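Local coordinates for protein sesquisabinene B synthase 2 (Santalum album, PDB 6A2A) that probably converts a prenyl diphosphate, most likely farnesyl diphosphate, into the sesquiterpene sesquisabinene B with the help of magnesium or manganese ions, at residues Leu293-Pro296 with Asn297-Glu300; Gly365-Leu369 with Lys370-Phe374; Leu423-Ser426 with Tyr427-Val431. All coordinates share one frame; numbering follows the deposited sequence.

Contact 1. Residues Leu293-Pro296 with Asn297-Glu300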
loop_
_atom_site.group_PDB
_atom_site.type_symbol
_atom_site.label_atom_id
_atom_site.label_comp_id
_atom_site.label_asym_id
_atom_site.label_seq_id
_atom_site.Cartn_x
_atom_site.Cartn_y
_atom_site.Cartn_z
ATOM N N LEU A 293 -20.381 2.876 -5.332
ATOM C CA LEU A 293 -20.601 2.425 -3.947
ATOM C C LEU A 293 -19.924 3.461 -3.055
ATOM O O LEU A 293 -18.758 3.759 -3.216
ATOM C CB LEU A 293 -20.105 0.978 -3.722
ATOM C CG LEU A 293 -18.599 0.710 -3.657
ATOM C CD1 LEU A 293 -18.282 -0.748 -3.409
ATOM C CD2 LEU A 293 -17.842 1.128 -4.921
ATOM N N PHE A 294 -20.705 4.072 -2.134
ATOM C CA PHE A 294 -20.167 5.109 -1.279
ATOM C C PHE A 294 -20.047 4.652 0.191
ATOM O O PHE A 294 -19.324 5.293 0.979
ATOM C CB PHE A 294 -21.030 6.383 -1.363
ATOM C CG PHE A 294 -22.333 6.212 -0.609
ATOM C CD1 PHE A 294 -22.384 6.438 0.748
ATOM C CD2 PHE A 294 -23.478 5.773 -1.256
ATOM C CE1 PHE A 294 -23.572 6.248 1.440
ATOM C CE2 PHE A 294 -24.638 5.487 -0.544
ATOM C CZ PHE A 294 -24.683 5.781 0.795
ATOM N N GLU A 295 -20.741 3.587 0.594
ATOM C CA GLU A 295 -20.835 3.242 2.011
ATOM C C GLU A 295 -19.465 2.956 2.631
ATOM O O GLU A 295 -18.634 2.209 2.119
ATOM C CB GLU A 295 -21.772 2.053 2.236
ATOM C CG GLU A 295 -23.159 2.272 1.711
ATOM C CD GLU A 295 -23.496 2.007 0.250
ATOM O OE1 GLU A 295 -22.612 2.078 -0.645
ATOM O OE2 GLU A 295 -24.711 1.875 -0.009
ATOM N N PRO A 296 -19.217 3.524 3.816
ATOM C CA PRO A 296 -18.013 3.230 4.515
ATOM C C PRO A 296 -17.695 1.740 4.676
ATOM O O PRO A 296 -16.475 1.366 4.566
ATOM C CB PRO A 296 -18.225 3.819 5.901
ATOM C CG PRO A 296 -19.167 4.937 5.673
ATOM C CD PRO A 296 -19.992 4.576 4.465
ATOM N N ASN A 297 -18.698 0.885 4.888
ATOM C CA ASN A 297 -18.385 -0.491 5.231
ATOM C C ASN A 297 -17.903 -1.259 3.988
ATOM O O ASN A 297 -17.544 -2.429 4.109
ATOM C CB ASN A 297 -19.553 -1.232 5.868
ATOM C CG ASN A 297 -19.710 -0.902 7.344
ATOM O OD1 ASN A 297 -18.788 -0.396 7.988
ATOM N ND2 ASN A 297 -20.884 -1.188 7.880
ATOM N N LEU A 298 -17.961 -0.626 2.821
ATOM C CA LEU A 298 -17.434 -1.238 1.591
ATOM C C LEU A 298 -16.153 -0.523 1.143
ATOM O O LEU A 298 -15.834 -0.627 -0.056
ATOM C CB LEU A 298 -18.498 -1.159 0.497
ATOM C CG LEU A 298 -19.600 -2.212 0.609
ATOM C CD1 LEU A 298 -20.783 -1.898 -0.291
ATOM C CD2 LEU A 298 -19.006 -3.570 0.278
ATOM N N GLY A 299 -15.405 0.111 2.057
ATOM C CA GLY A 299 -14.163 0.807 1.757
ATOM C C GLY A 299 -13.149 -0.034 0.986
ATOM O O GLY A 299 -12.578 0.410 -0.003
ATOM N N GLU A 300 -12.829 -1.220 1.481
ATOM C CA GLU A 300 -11.802 -2.016 0.810
ATOM C C GLU A 300 -12.192 -2.363 -0.636
ATOM O O GLU A 300 -11.290 -2.374 -1.520
ATOM C CB GLU A 300 -11.520 -3.327 1.552
ATOM C CG GLU A 300 -10.580 -3.098 2.717
ATOM C CD GLU A 300 -10.073 -4.402 3.295
ATOM O OE1 GLU A 300 -10.868 -5.081 3.974
ATOM O OE2 GLU A 300 -8.939 -4.768 2.961
#

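Contact 2. Residues Gly365-Leu369 with Lys370-Phe374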
loop_
_atom_site.group_PDB
_atom_site.type_symbol
_atom_site.label_atom_id
_atom_site.label_comp_id
_atom_site.label_asym_id
_atom_site.label_seq_id
_atom_site.Cartn_x
_atom_site.Cartn_y
_atom_site.Cartn_z
ATOM N N GLY A 365 -6.900 -10.637 -6.688
ATOM C CA GLY A 365 -7.226 -12.067 -6.623
ATOM C C GLY A 365 -6.765 -12.675 -5.311
ATOM O O GLY A 365 -7.459 -13.574 -4.740
ATOM N N TYR A 366 -5.622 -12.229 -4.825
ATOM C CA TYR A 366 -5.076 -12.709 -3.573
ATOM C C TYR A 366 -5.974 -12.274 -2.395
ATOM O O TYR A 366 -6.220 -13.058 -1.447
ATOM C CB TYR A 366 -3.641 -12.234 -3.387
ATOM C CG TYR A 366 -3.060 -12.788 -2.111
ATOM C CD1 TYR A 366 -3.263 -12.159 -0.899
ATOM C CD2 TYR A 366 -2.368 -13.983 -2.135
ATOM C CE1 TYR A 366 -2.734 -12.679 0.272
ATOM C CE2 TYR A 366 -1.810 -14.496 -0.981
ATOM C CZ TYR A 366 -2.012 -13.856 0.225
ATOM O OH TYR A 366 -1.546 -14.416 1.390
ATOM N N TRP A 367 -6.470 -11.043 -2.413
ATOM C CA TRP A 367 -7.371 -10.571 -1.347
ATOM C C TRP A 367 -8.562 -11.533 -1.274
ATOM O O TRP A 367 -9.034 -11.872 -0.174
ATOM C CB TRP A 367 -7.872 -9.147 -1.643
ATOM C CG TRP A 367 -8.724 -8.521 -0.577
ATOM C CD1 TRP A 367 -8.305 -7.633 0.359
ATOM C CD2 TRP A 367 -10.154 -8.635 -0.396
ATOM N NE1 TRP A 367 -9.356 -7.169 1.099
ATOM C CE2 TRP A 367 -10.498 -7.794 0.687
ATOM C CE3 TRP A 367 -11.163 -9.369 -1.023
ATOM C CZ2 TRP A 367 -11.811 -7.654 1.136
ATOM C CZ3 TRP A 367 -12.464 -9.252 -0.566
ATOM C CH2 TRP A 367 -12.773 -8.403 0.498
ATOM N N ALA A 368 -9.098 -11.944 -2.413
ATOM C CA ALA A 368 -10.207 -12.880 -2.422
ATOM C C ALA A 368 -9.782 -14.207 -1.776
ATOM O O ALA A 368 -10.572 -14.845 -1.048
ATOM C CB ALA A 368 -10.757 -13.117 -3.821
ATOM N N LEU A 369 -8.546 -14.631 -1.988
ATOM C CA LEU A 369 -8.105 -15.871 -1.335
ATOM C C LEU A 369 -8.016 -15.669 0.183
ATOM O O LEU A 369 -8.541 -16.527 0.923
ATOM C CB LEU A 369 -6.755 -16.332 -1.890
ATOM C CG LEU A 369 -6.095 -17.487 -1.125
ATOM C CD1 LEU A 369 -6.949 -18.729 -1.223
ATOM C CD2 LEU A 369 -4.693 -17.759 -1.665
ATOM N N LYS A 370 -7.396 -14.582 0.634
ATOM C CA LYS A 370 -7.076 -14.316 2.031
ATOM C C LYS A 370 -8.361 -14.052 2.817
ATOM O O LYS A 370 -8.538 -14.569 3.900
ATOM C CB LYS A 370 -6.172 -13.085 2.115
ATOM C CG LYS A 370 -5.811 -12.625 3.511
ATOM C CD LYS A 370 -6.744 -11.608 4.156
ATOM C CE LYS A 370 -7.169 -10.440 3.287
ATOM N NZ LYS A 370 -7.832 -9.381 4.092
ATOM N N GLU A 371 -9.268 -13.284 2.214
ATOM C CA GLU A 371 -10.433 -12.752 2.910
ATOM C C GLU A 371 -11.660 -13.633 2.690
ATOM O O GLU A 371 -12.470 -13.783 3.610
ATOM C CB GLU A 371 -10.740 -11.334 2.430
ATOM C CG GLU A 371 -11.818 -10.651 3.242
ATOM C CD GLU A 371 -11.494 -10.478 4.724
ATOM O OE1 GLU A 371 -10.317 -10.369 5.074
ATOM O OE2 GLU A 371 -12.437 -10.403 5.513
ATOM N N ARG A 372 -11.825 -14.163 1.483
ATOM C CA ARG A 372 -13.067 -14.752 1.025
ATOM C C ARG A 372 -12.886 -16.255 0.809
ATOM O O ARG A 372 -13.847 -16.896 0.437
ATOM C CB ARG A 372 -13.555 -14.079 -0.273
ATOM C CG ARG A 372 -13.702 -12.554 -0.253
ATOM C CD ARG A 372 -14.635 -11.989 0.813
ATOM N NE ARG A 372 -16.032 -12.207 0.507
ATOM C CZ ARG A 372 -17.007 -12.211 1.401
ATOM N NH1 ARG A 372 -16.754 -11.785 2.618
ATOM N NH2 ARG A 372 -18.222 -12.661 1.084
ATOM N N GLY A 373 -11.658 -16.769 0.967
ATOM C CA GLY A 373 -11.255 -18.181 0.824
ATOM C C GLY A 373 -11.097 -18.686 -0.605
ATOM O O GLY A 373 -10.935 -19.882 -0.824
ATOM N N PHE A 374 -11.086 -17.808 -1.603
ATOM C CA PHE A 374 -11.116 -18.280 -2.975
ATOM C C PHE A 374 -10.100 -17.476 -3.778
ATOM O O PHE A 374 -10.112 -16.262 -3.666
ATOM C CB PHE A 374 -12.524 -18.110 -3.546
ATOM C CG PHE A 374 -12.664 -18.421 -5.014
ATOM C CD1 PHE A 374 -12.770 -19.717 -5.469
ATOM C CD2 PHE A 374 -12.652 -17.399 -5.949
ATOM C CE1 PHE A 374 -12.840 -20.002 -6.825
ATOM C CE2 PHE A 374 -12.724 -17.686 -7.295
ATOM C CZ PHE A 374 -12.829 -18.988 -7.730
#

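Contact 3. Residues Leu423-Ser426 with Tyr427-Val431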
loop_
_atom_site.group_PDB
_atom_site.type_symbol
_atom_site.label_atom_id
_atom_site.label_comp_id
_atom_site.label_asym_id
_atom_site.label_seq_id
_atom_site.Cartn_x
_atom_site.Cartn_y
_atom_site.Cartn_z
ATOM N N LEU A 423 -17.519 -5.019 -12.863
ATOM C CA LEU A 423 -18.648 -5.702 -12.182
ATOM C C LEU A 423 -18.302 -7.126 -11.731
ATOM O O LEU A 423 -18.607 -7.527 -10.600
ATOM C CB LEU A 423 -19.906 -5.687 -13.059
ATOM C CG LEU A 423 -20.635 -4.341 -13.121
ATOM C CD1 LEU A 423 -21.704 -4.437 -14.173
ATOM C CD2 LEU A 423 -21.232 -3.919 -11.808
ATOM N N VAL A 424 -17.691 -7.921 -12.605
ATOM C CA VAL A 424 -17.274 -9.248 -12.217
ATOM C C VAL A 424 -16.291 -9.165 -11.061
ATOM O O VAL A 424 -16.400 -9.953 -10.093
ATOM C CB VAL A 424 -16.685 -10.013 -13.399
ATOM C CG1 VAL A 424 -16.003 -11.291 -12.959
ATOM C CG2 VAL A 424 -17.732 -10.240 -14.476
ATOM N N THR A 425 -15.375 -8.196 -11.094
ATOM C CA THR A 425 -14.466 -8.017 -9.970
ATOM C C THR A 425 -15.255 -7.708 -8.692
ATOM O O THR A 425 -14.993 -8.281 -7.656
ATOM C CB THR A 425 -13.407 -6.955 -10.259
ATOM O OG1 THR A 425 -12.667 -7.370 -11.422
ATOM C CG2 THR A 425 -12.464 -6.770 -9.089
ATOM N N SER A 426 -16.224 -6.799 -8.766
ATOM C CA SER A 426 -17.028 -6.445 -7.610
ATOM C C SER A 426 -17.750 -7.673 -7.025
ATOM O O SER A 426 -17.909 -7.751 -5.802
ATOM C CB SER A 426 -17.962 -5.329 -7.934
ATOM O OG SER A 426 -19.153 -5.719 -8.626
ATOM N N TYR A 427 -18.229 -8.548 -7.902
ATOM C CA TYR A 427 -18.939 -9.763 -7.502
ATOM C C TYR A 427 -17.972 -10.731 -6.788
ATOM O O TYR A 427 -18.277 -11.265 -5.687
ATOM C CB TYR A 427 -19.583 -10.410 -8.719
ATOM C CG TYR A 427 -20.303 -11.701 -8.414
ATOM C CD1 TYR A 427 -21.650 -11.697 -8.097
ATOM C CD2 TYR A 427 -19.682 -12.928 -8.580
ATOM C CE1 TYR A 427 -22.350 -12.879 -7.886
ATOM C CE2 TYR A 427 -20.371 -14.127 -8.379
ATOM C CZ TYR A 427 -21.701 -14.101 -8.012
ATOM O OH TYR A 427 -22.351 -15.298 -7.839
ATOM N N LEU A 428 -16.803 -10.966 -7.411
ATOM C CA LEU A 428 -15.739 -11.753 -6.787
ATOM C C LEU A 428 -15.465 -11.332 -5.335
ATOM O O LEU A 428 -15.280 -12.197 -4.421
ATOM C CB LEU A 428 -14.455 -11.584 -7.604
ATOM C CG LEU A 428 -13.171 -12.046 -6.921
ATOM C CD1 LEU A 428 -13.118 -13.545 -6.781
ATOM C CD2 LEU A 428 -11.940 -11.558 -7.679
ATOM N N LEU A 429 -15.421 -10.040 -5.100
ATOM C CA LEU A 429 -14.981 -9.491 -3.812
ATOM C C LEU A 429 -16.106 -9.448 -2.774
ATOM O O LEU A 429 -15.783 -9.163 -1.602
ATOM C CB LEU A 429 -14.459 -8.065 -4.033
ATOM C CG LEU A 429 -13.201 -7.982 -4.904
ATOM C CD1 LEU A 429 -12.836 -6.534 -5.150
ATOM C CD2 LEU A 429 -12.027 -8.692 -4.253
ATOM N N THR A 430 -17.355 -9.638 -3.185
ATOM C CA THR A 430 -18.487 -9.488 -2.226
ATOM C C THR A 430 -19.397 -10.708 -2.140
ATOM O O THR A 430 -20.060 -10.835 -1.070
ATOM C CB THR A 430 -19.352 -8.279 -2.578
ATOM O OG1 THR A 430 -19.891 -8.444 -3.903
ATOM C CG2 THR A 430 -18.552 -7.011 -2.435
ATOM N N VAL A 431 -19.550 -11.519 -3.179
ATOM C CA VAL A 431 -20.471 -12.689 -3.142
ATOM C C VAL A 431 -20.102 -13.626 -1.969
ATOM O O VAL A 431 -18.939 -13.824 -1.643
ATOM C CB VAL A 431 -20.475 -13.473 -4.470
ATOM C CG1 VAL A 431 -19.212 -14.322 -4.636
ATOM C CG2 VAL A 431 -21.735 -14.325 -4.601
#

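Contact 1. Residues Leu293-Pro296 with Asn297-Glu300
Leu293 and Leu298 touch across the short connection between helix 281-292 and helix 299-321. The apolar part is small. Leu293 CD1 meets Leu298 CB at 3.9 Å, and the two side chains cross at about a right angle. The first torsion of Leu293 sets its CG between its own backbone N and carbonyl carbon (chi1 73°), and from there the branch reaches Leu298. Both leucines also pack on Phe524 of helix 521-535. Pro296 packs on Val252 and Phe255 of helix 239-270.

Two backbone hydrogen bonds close the turn. Leu298 N donates to Glu295 O at 3.0 Å, with an N-H...O angle of 157°. Gly299 N donates to Pro296 O, also at 3.0 Å. These are i to i+3 bonds, as in a turn of 3-10 helix, and Pro296 and Asn297 have the matching backbone angles. Leu298 holds the N-cap position of the helix that follows.

The polar side chain of Glu295 folds back along its own segment. Phe294 N gives Glu295 OE1 a weak hydrogen bond of 3.1 Å. Glu295 CD lies 3.8 Å above one face of the Phe294 ring, offset toward the rim. Arg302 NH1, one turn into the next helix, bonds to both Leu293 O and Glu295 O.

The chemistry is therefore mainly that of a backbone turn. Main-chain bonds, Arg302 and His256 satisfy the carbonyls of the turn, while a single leucine pair supplies the apolar contact between the segments.

Contact 2. Residues Gly365-Leu369 with Lys370-Phe374
Lys370 meets Tyr366 and Trp367 one turn back, near the C-terminal end of helix 348-372. Its N donates to Tyr366 O at 2.8 Å, and its CB lies 3.9 Å from Tyr366 CE1. Bends at chi2 and chi3 carry NZ back to Trp367. Lys370 NZ makes an off-centre cation-pi contact, 4.4 Å from the centroid of the five-membered ring of Trp367. The same NZ forms a salt bridge with Glu371 OE1.

Glu371 N bonds to Trp367 O. Glu371 CB sits 3.8 Å from the centroid of the six-membered ring of Trp367, directly over its face, and CG continues above CZ2 and CH2. Arg372 runs alongside the same indole, with CG 3.5 Å from Trp367 CZ3. Arg372 NH2 forms a salt bridge with Glu432 and a hydrogen bond with Val431 O.

Gly373, with positive phi (78°), ends the helix and makes a weak bond to Leu369 O. Phe374 N then returns to Ala368 O, six residues back, at 3.1 Å. Arg372 N reaches that oxygen from the opposite face of its plane.

Trp367 NE1 binds Glu300 of helix 299-321, while Ala368 and Phe374 pack on Leu428 of helix 419-430. Tyr366 OH bonds to Thr270 O of the second subunit, so the helix end lies between helices of its own chain and the dimer partner.

Contact 3. Residues Leu423-Ser426 with Tyr427-Val431
Tyr427 N, Leu428 N and Leu429 N bond to Leu423 O, Val424 O and Thr425 O, the i to i+4 ladder of an alpha-helix, in which Leu428 N to Val424 O, 2.9 Å, is almost straight (178° at the hydrogen). This is the last part of helix 419-430, in the all-helical metal-binding domain of a terpene synthase.

Ser426 turns its hydroxyl back to the chain. Its OG lies between the backbone N and the carbonyl carbon (chi1 80°), and Ser426 OG donates to Leu423 O at 2.7 Å. That oxygen therefore accepts two bonds, one from Ser426 OG and one from Tyr427 N. Ser426 itself packs against Phe521 and Phe524 of helix 521-535.

Thr425 and Leu429 lie side by side and point the same way. Thr425 CG2 meets Leu429 CD1 at 4.0 Å, and Leu429 CG stands 3.3 Å from Thr425 O. The hydroxyl of Thr425 bonds to Asn421 O one turn earlier.

Tyr427 carries Val431 on one ring face, with Val431 CB 3.8 Å above the plane and over its centre. Its ring also meets Phe521 edge-to-face, and helix 436-443 packs against it through Lys438, Leu439 and Val442.

Near the helix end, Tyr427 O accepts bonds from both Thr430 N and Val431 N. The hydroxyl of Thr430 serves a carbonyl one turn back: Thr430 OG1 donates to Ser426 O at 2.8 Å.

All three contacts are local and lie in the metal-binding domain, away from the annotated magnesium sites. Contact 3 is buried, contact 2 is partly buried at the dimer interface, and contact 1 is near the surface. Contact 1 starts a helix, whereas contacts 2 and 3 lie toward helix ends. Their chemistry follows: turn bonds in contact 1, aliphatic carbons and an off-centre lysine charge on an indole in contact 2, and hydroxyls on carbonyls among apolar side chains in contact 3. Contacts 1 and 2 meet through Glu300 and Trp367. Contacts 2 and 3 meet through Arg372 and Trp367. Contacts 1 and 3 share helix 521-535 as a neighbour.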